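CT296 (PDB 3QH6) is of unknown function but structurally resembles Fe(II) 2-oxoglutarate-dependent enzymes and belongs to a cupin-clan family. Local coordinates at residues N60-L65 with V93-V98; C116-K121 with G142-I147. All coordinates share one frame; numbering follows the deposited sequence.

Contact 1 (N60-L65 with V93-V98); sequences NVHRTL and VRDLWV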
loop_
_atom_site.group_PDB
_atom_site.type_symbol
_atom_site.label_atom_id
_atom_site.label_comp_id
_atom_site.label_asym_id
_atom_site.label_seq_id
_atom_site.Cartn_x
_atom_site.Cartn_y
_atom_site.Cartn_z
ATOM N N ASN A 60 3.260 -5.894 -11.394
ATOM C CA ASN A 60 3.428 -7.149 -10.671
ATOM C C ASN A 60 4.881 -7.386 -10.305
ATOM O O ASN A 60 5.451 -8.451 -10.569
ATOM C CB ASN A 60 2.829 -8.297 -11.486
ATOM C CG ASN A 60 1.336 -8.098 -11.726
ATOM O OD1 ASN A 60 0.640 -7.497 -10.896
ATOM N ND2 ASN A 60 0.841 -8.571 -12.872
ATOM N N VAL A 61 5.492 -6.390 -9.683
ATOM C CA VAL A 61 6.892 -6.549 -9.267
ATOM C C VAL A 61 7.061 -7.556 -8.114
ATOM O O VAL A 61 8.171 -8.012 -7.863
ATOM C CB VAL A 61 7.543 -5.197 -8.919
ATOM C CG1 VAL A 61 7.591 -4.317 -10.175
ATOM C CG2 VAL A 61 6.797 -4.498 -7.775
ATOM N N HIS A 62 5.974 -7.942 -7.441
ATOM C CA HIS A 62 6.087 -8.999 -6.441
ATOM C C HIS A 62 6.482 -10.332 -7.060
ATOM O O HIS A 62 6.995 -11.207 -6.358
ATOM C CB HIS A 62 4.828 -9.195 -5.614
ATOM C CG HIS A 62 3.688 -9.806 -6.362
ATOM N ND1 HIS A 62 2.888 -9.080 -7.226
ATOM C CD2 HIS A 62 3.195 -11.066 -6.364
ATOM C CE1 HIS A 62 1.958 -9.872 -7.729
ATOM N NE2 HIS A 62 2.134 -11.085 -7.235
ATOM N N ARG A 63 6.245 -10.522 -8.358
ATOM C CA ARG A 63 6.673 -11.784 -8.987
ATOM C C ARG A 63 8.199 -11.829 -9.151
ATOM O O ARG A 63 8.786 -12.878 -9.448
ATOM C CB ARG A 63 5.999 -11.949 -10.360
ATOM C CG ARG A 63 4.497 -12.159 -10.300
ATOM C CD ARG A 63 3.924 -12.341 -11.711
ATOM N NE ARG A 63 4.359 -13.605 -12.317
ATOM C CZ ARG A 63 3.734 -14.775 -12.150
ATOM N NH1 ARG A 63 2.640 -14.849 -11.400
ATOM N NH2 ARG A 63 4.194 -15.878 -12.738
ATOM N N THR A 64 8.853 -10.689 -8.943
ATOM C CA THR A 64 10.295 -10.629 -9.198
ATOM C C THR A 64 11.135 -10.375 -7.968
ATOM O O THR A 64 12.318 -10.740 -7.932
ATOM C CB THR A 64 10.618 -9.559 -10.236
ATOM O OG1 THR A 64 10.013 -9.939 -11.485
ATOM C CG2 THR A 64 12.136 -9.429 -10.416
ATOM N N LEU A 65 10.538 -9.761 -6.959
ATOM C CA LEU A 65 11.271 -9.403 -5.734
ATOM C C LEU A 65 10.508 -9.876 -4.501
ATOM O O LEU A 65 9.322 -9.563 -4.361
ATOM C CB LEU A 65 11.392 -7.872 -5.645
ATOM C CG LEU A 65 12.036 -7.165 -6.833
ATOM C CD1 LEU A 65 12.229 -5.688 -6.528
ATOM C CD2 LEU A 65 13.371 -7.825 -7.155
ATOM N N VAL A 93 -2.990 -9.660 -5.227
ATOM C CA VAL A 93 -3.228 -10.247 -6.552
ATOM C C VAL A 93 -2.509 -9.466 -7.664
ATOM O O VAL A 93 -2.174 -10.032 -8.703
ATOM C CB VAL A 93 -4.747 -10.366 -6.876
ATOM C CG1 VAL A 93 -5.398 -11.391 -5.938
ATOM C CG2 VAL A 93 -5.478 -8.973 -6.810
ATOM N N ARG A 94 -2.282 -8.173 -7.460
ATOM C CA ARG A 94 -1.639 -7.353 -8.491
ATOM C C ARG A 94 -0.880 -6.244 -7.814
ATOM O O ARG A 94 -1.230 -5.856 -6.698
ATOM C CB ARG A 94 -2.703 -6.714 -9.411
ATOM C CG ARG A 94 -3.406 -7.724 -10.325
ATOM C CD ARG A 94 -4.467 -7.015 -11.214
ATOM N NE ARG A 94 -5.602 -6.540 -10.432
ATOM C CZ ARG A 94 -6.579 -7.327 -9.990
ATOM N NH1 ARG A 94 -6.535 -8.627 -10.240
ATOM N NH2 ARG A 94 -7.595 -6.830 -9.289
ATOM N N ASP A 95 0.147 -5.705 -8.468
ATOM C CA ASP A 95 0.773 -4.500 -7.936
ATOM C C ASP A 95 1.338 -3.619 -9.062
ATOM O O ASP A 95 1.393 -4.030 -10.212
ATOM C CB ASP A 95 1.828 -4.876 -6.895
ATOM C CG ASP A 95 3.099 -5.357 -7.506
ATOM O OD1 ASP A 95 3.603 -4.680 -8.428
ATOM O OD2 ASP A 95 3.585 -6.412 -7.061
ATOM N N LEU A 96 1.715 -2.390 -8.747
ATOM C CA LEU A 96 2.312 -1.529 -9.766
ATOM C C LEU A 96 3.246 -0.576 -9.061
ATOM O O LEU A 96 2.859 0.086 -8.101
ATOM C CB LEU A 96 1.229 -0.730 -10.517
ATOM C CG LEU A 96 1.681 0.228 -11.631
ATOM C CD1 LEU A 96 2.229 -0.497 -12.848
ATOM C CD2 LEU A 96 0.544 1.149 -12.070
ATOM N N TRP A 97 4.474 -0.482 -9.536
ATOM C CA TRP A 97 5.411 0.474 -8.966
ATOM C C TRP A 97 5.267 1.772 -9.744
ATOM O O TRP A 97 5.471 1.786 -10.944
ATOM C CB TRP A 97 6.814 -0.087 -9.134
ATOM C CG TRP A 97 7.881 0.823 -8.620
ATOM C CD1 TRP A 97 7.834 1.593 -7.511
ATOM C CD2 TRP A 97 9.170 1.025 -9.211
ATOM N NE1 TRP A 97 9.039 2.280 -7.364
ATOM C CE2 TRP A 97 9.864 1.943 -8.403
ATOM C CE3 TRP A 97 9.799 0.518 -10.355
ATOM C CZ2 TRP A 97 11.153 2.370 -8.702
ATOM C CZ3 TRP A 97 11.071 0.944 -10.653
ATOM C CH2 TRP A 97 11.740 1.865 -9.824
ATOM N N VAL A 98 4.895 2.861 -9.083
ATOM C CA VAL A 98 4.538 4.085 -9.819
ATOM C C VAL A 98 5.443 5.254 -9.411
ATOM O O VAL A 98 5.856 5.361 -8.249
ATOM C CB VAL A 98 3.062 4.489 -9.602
ATOM C CG1 VAL A 98 2.107 3.429 -10.173
ATOM C CG2 VAL A 98 2.779 4.715 -8.147
#
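Asp95, a buried carboxylate on strand 91-98, takes up the backbone N-H groups at the start of the short 3-10 turn Val61-Arg63. Its OD1 accepts from Val61 N at 2.8 Å, met on the syn side and slightly out of the carboxylate plane. OD2 has two donors: His62 N comes in on the syn lone pair at 2.9 Å, whereas His62 ND1, 2.8 Å from the same OD2, approaches from above the carboxylate plane. Seen from the imidazole, this last partner lies at the ring edge, close to the ring plane, and the ring and carboxylate planes stand 72° apart. The His62 torsion (chi1 71°) sets CG between its own N and carbonyl carbon, folding the ring back so that one residue offers both backbone and side-chain N-H to a single oxygen.

Asn60 ties the same residue through its main chain. Asn60 N gives a nearly straight bond to Asp95 O at 2.9 Å, and its side chain bends back so that OD1, 3.1 Å from Asp95 N, receives that N-H in the amide plane. Both main-chain polar atoms of Asp95 are thus satisfied on this edge of the sheet, where 91-98 is an outermost strand. Val61 CG2 lies against the carboxylate, 3.3 Å from Asp95 OD1; apolar contact is limited to Val61 CG1 and Trp97 CB, 4.4 Å apart. Val61 also touches Leu39 of helix 29-42 and Ile146 of strand 145-151, while the guanidinium of Arg94 turns to a salt bridge with Asp107. Three N-H groups directed at one carboxylate fix its orientation, and the ND1 bond restrains the rotation of the His62 ring.

Contact 2 (C116-K121 with G142-I147); sequences CLSGEK and GDTAII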
loop_
_atom_site.group_PDB
_atom_site.type_symbol
_atom_site.label_atom_id
_atom_site.label_comp_id
_atom_site.label_asym_id
_atom_site.label_seq_id
_atom_site.Cartn_x
_atom_site.Cartn_y
_atom_site.Cartn_z
ATOM N N CYS A 116 4.006 4.520 0.161
ATOM C CA CYS A 116 5.063 5.393 -0.353
ATOM C C CYS A 116 6.450 4.798 0.025
ATOM O O CYS A 116 6.649 4.365 1.174
ATOM C CB CYS A 116 4.868 6.810 0.163
ATOM S SG CYS A 116 6.141 7.937 -0.422
ATOM N N LEU A 117 7.376 4.734 -0.944
ATOM C CA LEU A 117 8.641 3.997 -0.780
ATOM C C LEU A 117 9.819 4.909 -0.434
ATOM O O LEU A 117 10.818 4.440 0.109
ATOM C CB LEU A 117 8.999 3.180 -2.046
ATOM C CG LEU A 117 8.069 2.016 -2.409
ATOM C CD1 LEU A 117 8.622 1.243 -3.597
ATOM C CD2 LEU A 117 7.859 1.078 -1.216
ATOM N N SER A 118 9.717 6.194 -0.767
ATOM C CA SER A 118 10.848 7.092 -0.594
ATOM C C SER A 118 10.438 8.540 -0.327
ATOM O O SER A 118 9.264 8.916 -0.463
ATOM C CB SER A 118 11.742 7.041 -1.835
ATOM O OG SER A 118 11.090 7.631 -2.948
ATOM N N GLY A 119 11.429 9.344 0.059
ATOM C CA GLY A 119 11.222 10.757 0.291
ATOM C C GLY A 119 10.679 11.003 1.683
ATOM O O GLY A 119 10.684 10.111 2.523
ATOM N N GLU A 120 10.177 12.211 1.903
ATOM C CA GLU A 120 9.629 12.607 3.192
ATOM C C GLU A 120 8.566 11.647 3.719
ATOM O O GLU A 120 8.570 11.307 4.901
ATOM C CB GLU A 120 9.048 14.014 3.089
ATOM C CG GLU A 120 8.665 14.616 4.418
ATOM C CD GLU A 120 8.370 16.096 4.308
ATOM O OE1 GLU A 120 9.338 16.875 4.149
ATOM O OE2 GLU A 120 7.177 16.478 4.368
ATOM N N LYS A 121 7.660 11.203 2.848
ATOM C CA LYS A 121 6.524 10.377 3.272
ATOM C C LYS A 121 6.762 8.878 3.130
ATOM O O LYS A 121 5.801 8.113 3.138
ATOM C CB LYS A 121 5.249 10.753 2.493
ATOM C CG LYS A 121 4.761 12.196 2.713
ATOM C CD LYS A 121 4.566 12.500 4.185
ATOM C CE LYS A 121 4.264 13.977 4.433
ATOM N NZ LYS A 121 2.816 14.303 4.284
ATOM N N GLY A 142 10.608 13.331 -7.098
ATOM C CA GLY A 142 11.759 12.460 -6.943
ATOM C C GLY A 142 11.447 11.097 -6.337
ATOM O O GLY A 142 12.319 10.233 -6.279
ATOM N N ASP A 143 10.209 10.894 -5.891
ATOM C CA ASP A 143 9.897 9.752 -5.032
ATOM C C ASP A 143 8.999 8.772 -5.751
ATOM O O ASP A 143 8.436 9.097 -6.785
ATOM C CB ASP A 143 9.206 10.211 -3.752
ATOM C CG ASP A 143 10.003 11.260 -2.993
ATOM O OD1 ASP A 143 11.247 11.258 -3.114
ATOM O OD2 ASP A 143 9.381 12.084 -2.278
ATOM N N THR A 144 8.846 7.568 -5.204
ATOM C CA THR A 144 7.970 6.595 -5.834
ATOM C C THR A 144 7.078 5.897 -4.811
ATOM O O THR A 144 7.209 6.079 -3.604
ATOM C CB THR A 144 8.763 5.504 -6.614
ATOM O OG1 THR A 144 9.416 4.621 -5.688
ATOM C CG2 THR A 144 9.791 6.126 -7.556
ATOM N N ALA A 145 6.158 5.092 -5.310
ATOM C CA ALA A 145 5.230 4.400 -4.452
ATOM C C ALA A 145 4.873 3.092 -5.118
ATOM O O ALA A 145 5.160 2.882 -6.303
ATOM C CB ALA A 145 3.983 5.259 -4.222
ATOM N N ILE A 146 4.259 2.199 -4.358
ATOM C CA ILE A 146 3.785 0.951 -4.944
ATOM C C ILE A 146 2.316 0.780 -4.576
ATOM O O ILE A 146 1.921 1.011 -3.433
ATOM C CB ILE A 146 4.658 -0.278 -4.522
ATOM C CG1 ILE A 146 4.222 -1.547 -5.276
ATOM C CG2 ILE A 146 4.657 -0.533 -2.979
ATOM C CD1 ILE A 146 5.194 -2.693 -5.045
ATOM N N ILE A 147 1.483 0.493 -5.579
ATOM C CA ILE A 147 0.085 0.250 -5.318
ATOM C C ILE A 147 -0.107 -1.252 -5.258
ATOM O O ILE A 147 0.386 -1.986 -6.109
ATOM C CB ILE A 147 -0.845 0.896 -6.388
ATOM C CG1 ILE A 147 -2.301 0.608 -6.033
ATOM C CG2 ILE A 147 -0.512 0.420 -7.805
ATOM C CD1 ILE A 147 -2.871 1.620 -5.024
#
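Leu117 and Thr144 meet where strand 111-116 runs out beside the beginning of strand 145-151. Leu117 N is bonded to Thr144 O at 3.0 Å, and next to it Cys116 and Ala145 face each other as an antiparallel non-hydrogen-bonded pair, with Ala145 CB 4.0 Å from Cys116 CA. The buried, aliphatic part faces helix 29-42. There the Leu117 side chain runs obliquely past Thr144 and sets CD2 4.0 Å from Ile146 CG2, while Cys32, Leu35 and Leu39 of the helix close over it. These two strands are inner neighbours in the five-stranded antiparallel sheet, in keeping with a cupin-like fold, and here they part into the loops at one end of it.

Just past the pair the packing is tight. Ser118 replaces a main-chain partner with its hydroxyl: Thr144 N donates to Ser118 OG at 3.2 Å, a bond bent to 150°. A chi1 of 69° tucks the hydroxyl back over its own backbone, with OG 3.3 Å from Asp143 CB. The Asp143 carboxylate in turn lies over the backbone at Gly119, with OD2 3.4 Å from Gly119 CA. Glu36 OE1 is hydrogen-bonded to both Ser118 OG and Thr144 OG1, and the latter is also joined to Trp97 NE1. Ser118 N, by contrast, is buried with no partner in the model.

Beyond Gly119 the contact thins. Glu120 is exposed and poorly ordered, its side chain leading away from 142-147, and Gly142 hardly touches the facing segment.

Strand 145-151 joins the two contacts: it is hydrogen-bonded to strand 91-98 of contact 1, with Val98 N 2.8 Å from Ala145 O, and its first residues form one side of contact 2. Their centres lie 15 Å apart. Contact 1 is the partly buried one, fixing a connecting loop to an outermost strand through a cluster of hydrogen bonds about one carboxylate. Contact 2 is more fully buried, where inner strands 111-116 and 145-151 pass into loops, and relies on two hydrogen bonds and aliphatic packing before it frays into exposed loop. Helix 29-42 touches both, with Leu39 meeting Val61 as well as Leu117, and Trp97 links them through Thr144.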